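Local coordinates for BlEst2 (Bacillus licheniformis, PDB 6WPX), which probably hydrolyses ester bonds as a lipase or esterase, here caught in its propeptide form, with a C-terminal domain that has autoinhibitory effects, at residues 32-37 against 102-107; 61-64 against 68-71; 89-94 against 176-181; 133-138 against 197-202; 166-171 against 319-324. All blocks are in the same frame, centred on the assembly; numbering follows the deposited sequence.

Interaction 1. Residues 32-37 against 102-107; sequences GYWFAG and LREIYQ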
# COMPACT_ATOMS: atom_id res chain seq x y z
N GLY A 32 23.00 2.60 5.77
CA GLY A 32 24.14 1.78 6.18
C GLY A 32 24.48 1.95 7.65
O GLY A 32 25.04 1.04 8.26
N TYR A 33 24.13 3.11 8.23
CA TYR A 33 24.43 3.37 9.64
C TYR A 33 23.53 2.56 10.56
O TYR A 33 22.33 2.41 10.30
CB TYR A 33 24.34 4.87 9.93
CG TYR A 33 24.25 5.25 11.40
CD1 TYR A 33 25.38 5.28 12.21
CD2 TYR A 33 23.04 5.68 11.94
CE1 TYR A 33 25.30 5.66 13.55
CE2 TYR A 33 22.95 6.09 13.28
CZ TYR A 33 24.09 6.08 14.07
OH TYR A 33 24.02 6.48 15.38
N TRP A 34 24.13 2.01 11.62
CA TRP A 34 23.37 1.30 12.66
C TRP A 34 24.01 1.58 14.00
O TRP A 34 25.19 1.91 14.07
CB TRP A 34 23.28 -0.21 12.37
CG TRP A 34 24.59 -0.94 12.46
CD1 TRP A 34 25.47 -1.16 11.44
CD2 TRP A 34 25.15 -1.56 13.63
NE1 TRP A 34 26.52 -1.94 11.89
CE2 TRP A 34 26.36 -2.18 13.23
CE3 TRP A 34 24.72 -1.69 14.97
CZ2 TRP A 34 27.18 -2.86 14.14
CZ3 TRP A 34 25.52 -2.41 15.86
CH2 TRP A 34 26.74 -2.96 15.45
N PHE A 35 23.23 1.44 15.08
CA PHE A 35 23.74 1.66 16.43
C PHE A 35 23.01 0.75 17.39
O PHE A 35 21.86 0.39 17.14
CB PHE A 35 23.59 3.13 16.85
CG PHE A 35 22.15 3.62 16.92
CD1 PHE A 35 21.50 4.09 15.79
CD2 PHE A 35 21.46 3.64 18.14
CE1 PHE A 35 20.17 4.53 15.85
CE2 PHE A 35 20.13 4.08 18.20
CZ PHE A 35 19.51 4.54 17.06
N ALA A 36 23.64 0.43 18.51
CA ALA A 36 23.04 -0.41 19.53
C ALA A 36 22.27 0.47 20.52
O ALA A 36 22.68 1.59 20.81
CB ALA A 36 24.12 -1.19 20.26
N GLY A 37 21.16 -0.06 21.03
CA GLY A 37 20.39 0.58 22.09
C GLY A 37 21.16 0.39 23.39
O GLY A 37 22.22 -0.25 23.39
N LEU A 102 24.10 -6.93 8.97
CA LEU A 102 23.73 -7.99 9.92
C LEU A 102 24.95 -8.82 10.30
O LEU A 102 25.05 -9.27 11.43
CB LEU A 102 22.58 -8.86 9.40
CG LEU A 102 21.18 -8.23 9.41
CD1 LEU A 102 20.21 -9.10 8.63
CD2 LEU A 102 20.68 -8.00 10.83
N ARG A 103 25.93 -8.94 9.39
CA ARG A 103 27.18 -9.63 9.69
C ARG A 103 27.91 -8.85 10.81
O ARG A 103 28.38 -9.47 11.77
CB ARG A 103 28.05 -9.75 8.42
CG ARG A 103 29.31 -10.55 8.70
CD ARG A 103 30.24 -10.68 7.53
NE ARG A 103 31.48 -11.35 7.93
CZ ARG A 103 31.64 -12.68 8.04
NH1 ARG A 103 30.62 -13.50 7.82
NH2 ARG A 103 32.81 -13.18 8.40
N GLU A 104 27.98 -7.50 10.70
CA GLU A 104 28.61 -6.62 11.71
C GLU A 104 27.81 -6.65 13.02
O GLU A 104 28.40 -6.66 14.10
CB GLU A 104 28.66 -5.16 11.22
CG GLU A 104 29.43 -4.93 9.93
CD GLU A 104 29.40 -3.48 9.46
OE1 GLU A 104 28.79 -2.63 10.15
OE2 GLU A 104 29.97 -3.21 8.38
N ILE A 105 26.48 -6.68 12.93
CA ILE A 105 25.64 -6.73 14.13
C ILE A 105 25.83 -8.07 14.85
O ILE A 105 25.98 -8.09 16.08
CB ILE A 105 24.16 -6.40 13.80
CG1 ILE A 105 24.03 -4.97 13.21
CG2 ILE A 105 23.30 -6.55 15.05
CD1 ILE A 105 22.65 -4.67 12.42
N TYR A 106 25.86 -9.18 14.08
CA TYR A 106 26.10 -10.52 14.60
C TYR A 106 27.45 -10.56 15.32
O TYR A 106 27.55 -11.13 16.41
CB TYR A 106 26.08 -11.56 13.46
CG TYR A 106 26.49 -12.95 13.91
CD1 TYR A 106 25.59 -13.79 14.56
CD2 TYR A 106 27.78 -13.42 13.68
CE1 TYR A 106 25.97 -15.06 14.99
CE2 TYR A 106 28.16 -14.69 14.09
CZ TYR A 106 27.26 -15.51 14.76
OH TYR A 106 27.63 -16.76 15.17
N GLN A 107 28.50 -9.97 14.70
CA GLN A 107 29.84 -9.91 15.30
C GLN A 107 29.82 -9.05 16.57
O GLN A 107 30.46 -9.41 17.56
CB GLN A 107 30.87 -9.39 14.30
CG GLN A 107 31.20 -10.39 13.19
CD GLN A 107 31.99 -9.81 12.03
OE1 GLN A 107 32.03 -8.60 11.77
NE2 GLN A 107 32.59 -10.70 11.25
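W34 carries the whole of this contact from the strand side, reaching from strand 34-36 to helix 91-109, where E104 and I105 receive it. Just before it, Y33 points away from the helix and its backbone pairs with D84. At W34 the side chain leaves toward the helix with CG set between the backbone N and the carbonyl carbon (chi1 67°), and the indole is met in two ways. Its NE1 donates to E104 OE1 at 2.9 Å, an almost straight bond (171°) that lies in the ring plane but meets the carboxylate oxygen on its anti side. Over one face sits I105, whose CG1 is 3.6 Å from the centroid of the six-membered ring, a CH-pi contact placed close to the ring normal.

This is the edge of an alpha/beta-hydrolase sheet: strand 34-36 is one of its two edge strands, antiparallel to 80-83, and helix 91-109 covers one side of it. I105 itself continues inward to V113 on strand 113-118. An alanine in place of W34 would probably leave I105 CG1 without its aromatic cover and E104 OE1 without the indole N-H. The other oxygen, E104 OE2, makes a weak, long ion pair with K101 NZ. F35, next along, turns its side chain away from the helix and meets the ring of F82, while A36 touches Y108 farther along helix 91-109.

Interaction 2. Residues 61-64 against 68-71; sequences SAWF and DMAE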
# COMPACT_ATOMS: atom_id res chain seq x y z
N SER A 61 14.98 6.58 13.12
CA SER A 61 14.24 7.53 13.95
C SER A 61 12.75 7.17 14.14
O SER A 61 12.13 7.62 15.10
CB SER A 61 14.41 8.96 13.43
OG SER A 61 13.77 9.09 12.17
N ALA A 62 12.20 6.29 13.26
CA ALA A 62 10.82 5.79 13.35
C ALA A 62 10.63 5.10 14.73
O ALA A 62 9.54 5.15 15.28
CB ALA A 62 10.56 4.76 12.26
N TRP A 63 11.70 4.51 15.28
CA TRP A 63 11.63 3.80 16.56
C TRP A 63 11.77 4.72 17.76
O TRP A 63 11.55 4.27 18.87
CB TRP A 63 12.69 2.67 16.60
CG TRP A 63 12.60 1.77 15.40
CD1 TRP A 63 13.43 1.75 14.32
CD2 TRP A 63 11.52 0.86 15.09
NE1 TRP A 63 12.97 0.84 13.39
CE2 TRP A 63 11.81 0.28 13.84
CE3 TRP A 63 10.37 0.43 15.80
CZ2 TRP A 63 11.00 -0.73 13.28
CZ3 TRP A 63 9.56 -0.53 15.22
CH2 TRP A 63 9.86 -1.09 13.97
N PHE A 64 12.12 6.00 17.54
CA PHE A 64 12.33 6.94 18.63
C PHE A 64 11.42 8.16 18.60
O PHE A 64 11.05 8.62 19.68
CB PHE A 64 13.81 7.41 18.65
CG PHE A 64 14.80 6.30 18.91
CD1 PHE A 64 15.24 5.47 17.88
CD2 PHE A 64 15.30 6.08 20.19
CE1 PHE A 64 16.15 4.45 18.13
CE2 PHE A 64 16.24 5.08 20.42
CZ PHE A 64 16.65 4.27 19.40
N ASP A 68 8.68 4.86 22.22
CA ASP A 68 9.47 4.28 23.32
C ASP A 68 9.93 2.85 23.04
O ASP A 68 10.24 2.13 23.98
CB ASP A 68 8.67 4.32 24.64
CG ASP A 68 7.43 3.43 24.63
OD1 ASP A 68 6.89 3.17 23.54
OD2 ASP A 68 7.03 2.97 25.70
N MET A 69 9.96 2.43 21.77
CA MET A 69 10.37 1.06 21.40
C MET A 69 11.73 0.62 21.98
O MET A 69 11.84 -0.50 22.48
CB MET A 69 10.35 0.88 19.88
CG MET A 69 10.57 -0.55 19.45
SD MET A 69 9.27 -1.71 20.04
CE MET A 69 8.03 -1.48 18.74
N ALA A 70 12.77 1.49 21.90
CA ALA A 70 14.08 1.15 22.44
C ALA A 70 14.00 0.87 23.96
O ALA A 70 14.60 -0.10 24.46
CB ALA A 70 15.07 2.27 22.16
N GLU A 71 13.26 1.73 24.69
CA GLU A 71 13.05 1.62 26.14
C GLU A 71 12.26 0.35 26.44
O GLU A 71 12.56 -0.34 27.41
CB GLU A 71 12.33 2.87 26.67
CG GLU A 71 12.10 2.88 28.17
CD GLU A 71 11.46 4.15 28.72
OE1 GLU A 71 10.51 4.67 28.08
OE2 GLU A 71 11.88 4.59 29.81
O HOH W 1 12.49 4.41 21.42
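W63 and M69 bury the most surface here, with A70 third, and the first two lie side by side with their side chains pointing the same way. M69 CG comes to 3.8 Å from W63 CE3, and farther out M69 CE is 4.0 Å from W63 CZ3, so the methionine follows the benzene half of the indole obliquely. It can do so because M69 CG stands anti to the backbone N (chi1 -172°) and the chain then bends at both later torsions, bringing the methyl back alongside the ring. M69 CB also rests against the backbone, 3.7 Å from W63 O.

The contact closes a tight connection in the alpha/beta domain, in which a 3-10 turn at 61-63, following strand 50-53, leads into helix 69-75. D68 stands at the N-cap position of that helix, but its side chain makes no capping bond: OD2 takes the side-chain amide of Q72 and OD1 takes N261 N. A water bridges the two segments: it donates to W63 O at 2.7 Å and accepts from A70 N at 3.0 Å, thus satisfying an N-H in the first turn of the helix.

A70 makes the second apolar touch, its CB lying 3.5 Å from F64 CE2, again oblique to the ring. F64 also meets F82 edge-to-face. W63 also meets the ring of F52, the planes about 50° apart, while M69 packs on T263, F264 and F267 of helix 260-267.

Interaction 3. Residues 89-94 against 176-181; sequences KDMQDN and VYSLQT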
# COMPACT_ATOMS: atom_id res chain seq x y z
N LYS A 89 15.11 3.06 -1.89
CA LYS A 89 15.62 1.98 -2.77
C LYS A 89 14.79 0.71 -2.63
O LYS A 89 14.09 0.58 -1.65
CB LYS A 89 17.12 1.73 -2.58
CG LYS A 89 17.99 2.97 -2.68
CD LYS A 89 18.10 3.51 -4.07
CE LYS A 89 19.15 4.58 -4.20
NZ LYS A 89 20.52 4.01 -4.23
N ASP A 90 14.97 -0.23 -3.55
CA ASP A 90 14.21 -1.50 -3.55
C ASP A 90 14.70 -2.51 -2.50
O ASP A 90 15.66 -2.25 -1.84
CB ASP A 90 14.02 -2.05 -4.97
CG ASP A 90 15.24 -2.71 -5.58
OD1 ASP A 90 16.19 -2.93 -4.86
OD2 ASP A 90 15.20 -3.05 -6.76
N MET A 91 14.02 -3.65 -2.42
CA MET A 91 14.32 -4.72 -1.44
C MET A 91 15.65 -5.40 -1.79
O MET A 91 16.24 -6.00 -0.91
CB MET A 91 13.19 -5.74 -1.32
CG MET A 91 13.03 -6.69 -2.47
SD MET A 91 12.22 -6.01 -3.93
CE MET A 91 10.51 -6.10 -3.44
N GLN A 92 16.08 -5.28 -3.05
CA GLN A 92 17.35 -5.87 -3.46
C GLN A 92 18.52 -5.07 -2.86
O GLN A 92 19.38 -5.65 -2.20
CB GLN A 92 17.46 -5.99 -4.99
CG GLN A 92 18.75 -6.68 -5.46
CD GLN A 92 18.77 -7.05 -6.93
OE1 GLN A 92 18.29 -6.32 -7.80
NE2 GLN A 92 19.36 -8.19 -7.23
N ASP A 93 18.53 -3.74 -3.06
CA ASP A 93 19.58 -2.87 -2.52
C ASP A 93 19.50 -2.84 -1.02
O ASP A 93 20.53 -2.91 -0.35
CB ASP A 93 19.46 -1.45 -3.07
CG ASP A 93 19.70 -1.35 -4.56
OD1 ASP A 93 20.47 -2.19 -5.10
OD2 ASP A 93 19.19 -0.42 -5.17
N ASN A 94 18.28 -2.77 -0.48
CA ASN A 94 18.10 -2.79 0.97
C ASN A 94 18.44 -4.13 1.59
O ASN A 94 19.08 -4.16 2.63
CB ASN A 94 16.72 -2.30 1.37
CG ASN A 94 16.70 -0.80 1.50
OD1 ASN A 94 17.71 -0.13 1.27
ND2 ASN A 94 15.58 -0.25 1.92
N VAL A 176 9.03 2.64 -3.79
CA VAL A 176 7.58 2.65 -4.06
C VAL A 176 7.23 1.71 -5.22
O VAL A 176 6.26 0.96 -5.15
CB VAL A 176 7.01 4.09 -4.26
CG1 VAL A 176 5.48 4.06 -4.43
CG2 VAL A 176 7.39 5.00 -3.09
N TYR A 177 8.04 1.74 -6.28
CA TYR A 177 7.93 0.89 -7.47
C TYR A 177 7.92 -0.57 -7.06
O TYR A 177 7.13 -1.34 -7.60
CB TYR A 177 9.15 1.13 -8.37
CG TYR A 177 9.12 0.41 -9.69
CD1 TYR A 177 9.72 -0.85 -9.83
CD2 TYR A 177 8.58 1.01 -10.82
CE1 TYR A 177 9.75 -1.49 -11.07
CE2 TYR A 177 8.59 0.37 -12.05
CZ TYR A 177 9.20 -0.87 -12.18
OH TYR A 177 9.21 -1.43 -13.43
N SER A 178 8.86 -0.97 -6.15
CA SER A 178 8.99 -2.36 -5.70
C SER A 178 7.80 -2.82 -4.86
O SER A 178 7.66 -4.01 -4.64
CB SER A 178 10.30 -2.58 -4.96
OG SER A 178 10.29 -2.03 -3.65
N LEU A 179 6.96 -1.88 -4.40
CA LEU A 179 5.77 -2.17 -3.60
C LEU A 179 4.50 -2.45 -4.42
O LEU A 179 3.49 -2.86 -3.84
CB LEU A 179 5.52 -1.04 -2.58
CG LEU A 179 6.60 -0.89 -1.48
CD1 LEU A 179 6.32 0.33 -0.65
CD2 LEU A 179 6.65 -2.12 -0.59
N GLN A 180 4.55 -2.26 -5.75
CA GLN A 180 3.39 -2.58 -6.61
C GLN A 180 3.05 -4.06 -6.44
O GLN A 180 3.96 -4.89 -6.27
CB GLN A 180 3.70 -2.29 -8.08
CG GLN A 180 3.83 -0.81 -8.36
CD GLN A 180 4.33 -0.55 -9.75
OE1 GLN A 180 3.55 -0.30 -10.68
NE2 GLN A 180 5.65 -0.56 -9.91
N THR A 181 1.76 -4.40 -6.43
CA THR A 181 1.32 -5.78 -6.18
C THR A 181 1.80 -6.75 -7.26
O THR A 181 2.04 -7.91 -6.96
CB THR A 181 -0.20 -5.87 -5.96
OG1 THR A 181 -0.87 -5.39 -7.11
CG2 THR A 181 -0.65 -5.12 -4.73
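The N-terminus of helix 91-109, one of the helices packed against the alpha/beta-hydrolase sheet, meets the C-terminal part of the short helix 174-178 in a small buried contact centred on S178. S178 points toward the other segment, and its CB is touched from two directions. D90 CB lies 3.8 Å from S178 CB, methylene against methylene. M91 brings in its terminal methyl, with CE 3.7 Å from the carbonyl oxygen S178 O and about as close to S178 CB. The methyl gets there because M91 bends at both chi2 and chi3 (-78° and -79°), folding the end of the chain over the serine. The hydroxyl S178 OG turns back to its own helix and bonds to A175 O.

D90 has a second task, as N-cap of helix 91-109. Its OD1 accepts from D93 N at 3.1 Å, nearly straight, and more weakly from Q92 N, so OD1 is taken up by the helix start while CB faces the serine.

Around this junction M91 reaches F183, M184 and F187 of helix 181-191 and I123 and D124 of helix 121-131. From segment 176-181, Y177 and Q180 touch M446 of strand 445-456 in the C-terminal part of the chain.

Interaction 4. Residues 133-138 against 197-202; sequences NAYHYV and RLKTKY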
# COMPACT_ATOMS: atom_id res chain seq x y z
N ASN A 133 21.64 -14.22 1.79
CA ASN A 133 22.13 -15.22 2.76
C ASN A 133 22.37 -14.70 4.19
O ASN A 133 23.24 -15.23 4.90
CB ASN A 133 23.41 -15.88 2.20
CG ASN A 133 23.24 -16.38 0.80
OD1 ASN A 133 22.39 -17.23 0.52
ND2 ASN A 133 23.99 -15.81 -0.13
N ALA A 134 21.60 -13.68 4.63
CA ALA A 134 21.72 -13.16 6.00
C ALA A 134 21.11 -14.10 7.06
O ALA A 134 21.26 -13.83 8.26
CB ALA A 134 21.10 -11.78 6.12
N TYR A 135 20.46 -15.21 6.63
CA TYR A 135 19.85 -16.17 7.58
C TYR A 135 20.87 -16.67 8.63
O TYR A 135 20.48 -17.00 9.74
CB TYR A 135 19.16 -17.35 6.85
CG TYR A 135 20.12 -18.28 6.15
CD1 TYR A 135 20.68 -19.36 6.81
CD2 TYR A 135 20.47 -18.08 4.82
CE1 TYR A 135 21.61 -20.19 6.18
CE2 TYR A 135 21.37 -18.92 4.17
CZ TYR A 135 21.95 -19.97 4.86
OH TYR A 135 22.81 -20.79 4.18
N HIS A 136 22.18 -16.70 8.28
CA HIS A 136 23.27 -17.11 9.18
C HIS A 136 23.29 -16.28 10.48
O HIS A 136 23.74 -16.77 11.51
CB HIS A 136 24.63 -16.92 8.47
CG HIS A 136 24.85 -17.84 7.29
ND1 HIS A 136 25.01 -19.20 7.46
CD2 HIS A 136 24.92 -17.54 5.98
CE1 HIS A 136 25.15 -19.69 6.24
NE2 HIS A 136 25.10 -18.73 5.32
N TYR A 137 22.82 -15.02 10.41
CA TYR A 137 22.90 -14.05 11.50
C TYR A 137 21.61 -13.81 12.23
O TYR A 137 21.58 -13.06 13.20
CB TYR A 137 23.49 -12.73 10.96
CG TYR A 137 24.67 -12.94 10.03
CD1 TYR A 137 25.84 -13.56 10.48
CD2 TYR A 137 24.59 -12.62 8.68
CE1 TYR A 137 26.91 -13.81 9.62
CE2 TYR A 137 25.65 -12.87 7.80
CZ TYR A 137 26.81 -13.46 8.29
OH TYR A 137 27.88 -13.71 7.45
N VAL A 138 20.52 -14.41 11.74
CA VAL A 138 19.17 -14.16 12.23
C VAL A 138 18.47 -15.41 12.67
O VAL A 138 18.46 -16.39 11.94
CB VAL A 138 18.34 -13.36 11.17
CG1 VAL A 138 16.89 -13.13 11.61
CG2 VAL A 138 19.02 -12.04 10.82
N ARG A 197 14.34 -19.92 2.42
CA ARG A 197 13.11 -19.53 3.11
C ARG A 197 12.85 -20.37 4.35
O ARG A 197 12.48 -19.82 5.38
CB ARG A 197 11.91 -19.57 2.14
CG ARG A 197 10.60 -19.03 2.74
CD ARG A 197 9.79 -20.13 3.43
NE ARG A 197 9.18 -21.02 2.45
CZ ARG A 197 8.46 -22.10 2.74
NH1 ARG A 197 7.92 -22.81 1.77
NH2 ARG A 197 8.31 -22.49 4.00
N LEU A 198 13.05 -21.69 4.24
CA LEU A 198 12.84 -22.67 5.31
C LEU A 198 13.78 -22.52 6.51
O LEU A 198 13.49 -23.07 7.57
CB LEU A 198 13.02 -24.09 4.74
CG LEU A 198 11.97 -24.56 3.73
CD1 LEU A 198 12.54 -25.67 2.84
CD2 LEU A 198 10.67 -24.99 4.43
N LYS A 199 14.87 -21.80 6.34
CA LYS A 199 15.91 -21.67 7.38
C LYS A 199 15.58 -20.63 8.46
O LYS A 199 16.40 -20.47 9.36
CB LYS A 199 17.26 -21.38 6.72
CG LYS A 199 17.75 -22.51 5.83
CD LYS A 199 19.13 -22.28 5.33
CE LYS A 199 19.44 -23.09 4.09
NZ LYS A 199 20.74 -22.71 3.53
N THR A 200 14.47 -19.92 8.31
CA THR A 200 14.10 -18.88 9.29
C THR A 200 12.60 -18.88 9.57
O THR A 200 11.83 -19.08 8.66
CB THR A 200 14.56 -17.47 8.90
OG1 THR A 200 15.77 -17.44 8.16
CG2 THR A 200 14.61 -16.53 10.08
N LYS A 201 12.25 -18.68 10.83
CA LYS A 201 10.84 -18.61 11.22
C LYS A 201 10.37 -17.17 11.05
O LYS A 201 11.05 -16.27 11.44
CB LYS A 201 10.65 -19.05 12.67
CG LYS A 201 9.20 -19.11 13.09
CD LYS A 201 8.42 -20.20 12.37
CE LYS A 201 6.91 -20.09 12.52
NZ LYS A 201 6.48 -18.81 13.11
N TYR A 202 9.19 -17.02 10.52
CA TYR A 202 8.50 -15.75 10.27
C TYR A 202 7.23 -15.61 11.06
O TYR A 202 6.48 -16.58 11.23
CB TYR A 202 8.16 -15.58 8.77
CG TYR A 202 9.39 -15.40 7.92
CD1 TYR A 202 9.92 -14.14 7.70
CD2 TYR A 202 10.04 -16.50 7.37
CE1 TYR A 202 11.10 -13.98 6.97
CE2 TYR A 202 11.21 -16.35 6.62
CZ TYR A 202 11.73 -15.08 6.42
OH TYR A 202 12.86 -14.93 5.68
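K199 lies across the ring of Y135, with its aliphatic chain over one face and its amine at the hydroxyl end. K199 CD stands 3.7 Å from the centroid of the ring, 25° off the normal and displaced toward the rim on the CE1 side, a CH-pi contact. Since the lysine is extended beyond CG, its NZ carries on to Y135 OH at 2.9 Å; that bond is weak, and the stronger partner of the amine is N196 OD1. H136 CD2 lies over the opposite face of the ring, so the phenol is held between the histidine and the lysine. Replacing Y135 by an alanine would probably leave the K199 methylenes without the ring they cover and NZ without its weak bond to the phenol oxygen, with N196 left to hold the amine.

T200 works nearer the backbone. Its OG1 is 3.6 Å from Y135 CB, and this hydroxyl is buried by the contact with no partner anywhere in the model. The methyl stands anti to the backbone N and turns to V138, with T200 CG2 4.4 Å from V138 CG1, a loose apolar touch.

These segments lead into two neighbouring parallel strands of the central sheet, 138-144 and 201-205, with K201 pairing through its backbone to V141. L129 of helix 121-131 packs on both V138 and T200, and V138 also reaches L102 of helix 91-109 and V113 and L115 of strand 113-118.

Interaction 5. Residues 166-171 against 319-324; sequences ADILGQ and LSNHSS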
# COMPACT_ATOMS: atom_id res chain seq x y z
N ALA A 166 1.89 12.00 -8.82
CA ALA A 166 3.05 11.19 -8.45
C ALA A 166 4.37 11.87 -8.86
O ALA A 166 5.33 11.82 -8.09
CB ALA A 166 2.96 9.81 -9.06
N ASP A 167 4.39 12.54 -10.01
CA ASP A 167 5.57 13.23 -10.50
C ASP A 167 6.04 14.37 -9.55
O ASP A 167 7.13 14.23 -8.98
CB ASP A 167 5.36 13.72 -11.95
CG ASP A 167 5.44 12.62 -13.00
OD1 ASP A 167 5.74 11.45 -12.64
OD2 ASP A 167 5.19 12.91 -14.20
N ILE A 168 5.20 15.42 -9.29
CA ILE A 168 5.62 16.52 -8.41
C ILE A 168 5.75 16.10 -6.93
O ILE A 168 6.49 16.77 -6.20
CB ILE A 168 4.85 17.83 -8.57
CG1 ILE A 168 3.33 17.61 -8.53
CG2 ILE A 168 5.31 18.59 -9.82
CD1 ILE A 168 2.59 18.87 -8.59
N LEU A 169 5.11 15.00 -6.49
CA LEU A 169 5.32 14.55 -5.11
C LEU A 169 6.70 13.85 -4.94
O LEU A 169 7.19 13.71 -3.82
CB LEU A 169 4.17 13.64 -4.60
CG LEU A 169 2.79 14.29 -4.33
CD1 LEU A 169 1.88 13.34 -3.52
CD2 LEU A 169 2.90 15.61 -3.58
N GLY A 170 7.30 13.44 -6.07
CA GLY A 170 8.56 12.69 -6.11
C GLY A 170 8.38 11.32 -5.49
O GLY A 170 9.31 10.77 -4.91
N GLN A 171 7.15 10.79 -5.57
CA GLN A 171 6.83 9.50 -4.96
C GLN A 171 7.23 8.33 -5.85
O GLN A 171 7.07 7.18 -5.44
CB GLN A 171 5.35 9.42 -4.51
CG GLN A 171 4.33 9.28 -5.63
CD GLN A 171 2.91 9.40 -5.14
OE1 GLN A 171 2.25 10.42 -5.31
NE2 GLN A 171 2.41 8.35 -4.50
N LEU A 319 -6.96 14.64 -3.97
CA LEU A 319 -5.54 14.64 -3.57
C LEU A 319 -4.84 15.68 -4.38
O LEU A 319 -5.09 15.79 -5.57
CB LEU A 319 -4.88 13.27 -3.81
CG LEU A 319 -5.29 12.12 -2.89
CD1 LEU A 319 -6.62 11.49 -3.35
CD2 LEU A 319 -4.20 11.08 -2.85
N SER A 320 -4.00 16.48 -3.72
CA SER A 320 -3.27 17.59 -4.35
C SER A 320 -1.87 17.73 -3.74
O SER A 320 -1.61 17.20 -2.67
CB SER A 320 -4.04 18.89 -4.15
OG SER A 320 -3.37 20.00 -4.73
N ASN A 321 -0.99 18.46 -4.42
CA ASN A 321 0.34 18.73 -3.89
C ASN A 321 0.28 19.92 -2.92
O ASN A 321 1.26 20.20 -2.23
CB ASN A 321 1.35 18.97 -5.02
CG ASN A 321 0.96 20.06 -5.96
OD1 ASN A 321 -0.06 19.98 -6.65
ND2 ASN A 321 1.82 21.05 -6.09
N HIS A 322 -0.87 20.60 -2.83
CA HIS A 322 -0.97 21.69 -1.86
C HIS A 322 -2.33 21.65 -1.15
O HIS A 322 -3.26 20.97 -1.59
CB HIS A 322 -0.57 23.07 -2.42
CG HIS A 322 -1.43 23.60 -3.51
ND1 HIS A 322 -2.68 24.14 -3.25
CD2 HIS A 322 -1.15 23.76 -4.83
CE1 HIS A 322 -3.14 24.56 -4.42
NE2 HIS A 322 -2.26 24.36 -5.39
N SER A 323 -2.40 22.36 -0.03
CA SER A 323 -3.53 22.36 0.90
C SER A 323 -4.44 23.57 0.79
O SER A 323 -5.47 23.60 1.47
CB SER A 323 -2.97 22.30 2.31
OG SER A 323 -2.10 23.39 2.54
N SER A 324 -4.10 24.55 -0.05
CA SER A 324 -4.84 25.80 -0.11
C SER A 324 -5.97 25.87 -1.15
O SER A 324 -6.66 26.89 -1.22
CB SER A 324 -3.89 26.98 -0.29
OG SER A 324 -3.14 26.86 -1.48
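I168 and L169, in the last turn of helix 163-169, pack on N321 just after strand 313-320; the packing joins a helix of the N-terminal alpha/beta part to an antiparallel sheet of the C-terminal part. The helix ends in a Schellman motif: G170 takes a positive phi, G170 N bonds back to D167 O, and Q171 N reaches A166 O. Such an ending turns the chain away directly after the two residues that make the contact.

Across the segments the contacts are van der Waals. The delta methyl of I168 meets the amide group of N321, with I168 CD1 3.3 Å from N321 CG and at similar range from both amide heteroatoms. N321 CG lies between its own backbone N and carbonyl carbon (chi1 56°), bringing the amide up to that methyl. L169 makes a looser touch, its CD2 4.0 Å from N321 CB. Beyond the asparagine, I168 also lies on A378 of strand 377-386.

The hydrogen bonds belong to the strand end itself and to its neighbours. N321 OD1 accepts from A378 N, which pins the amide while the isoleucine methyl packs on it. H322 NE2 bonds to Q375 O. S320 OG is shared between E377 OE1 and an ST turn, where H322 N donates to S320 OG at 3.2 Å with an N-H...O angle of 176°.

Interactions 1 and 4, both partly buried, reach the same alpha/beta sheet from different parts of it and meet directly, R103 NH1 hydrogen-bonding to Y137 OH and Y106 packing on Y137; each pairs a polar contact with a CH-pi contact. Interaction 2, also partly buried and nested along the chain inside the loop closed by interaction 1, touches it through F35 and F64 and relies on apolar packing with a bridging water. Helix 91-109 serves both interaction 1 and the buried interaction 3, whose contact is purely van der Waals. Interaction 5 is a surface contact, also without polar bonds between its segments, and reaches the C-terminal part; V176 and Q171 connect it to interaction 3.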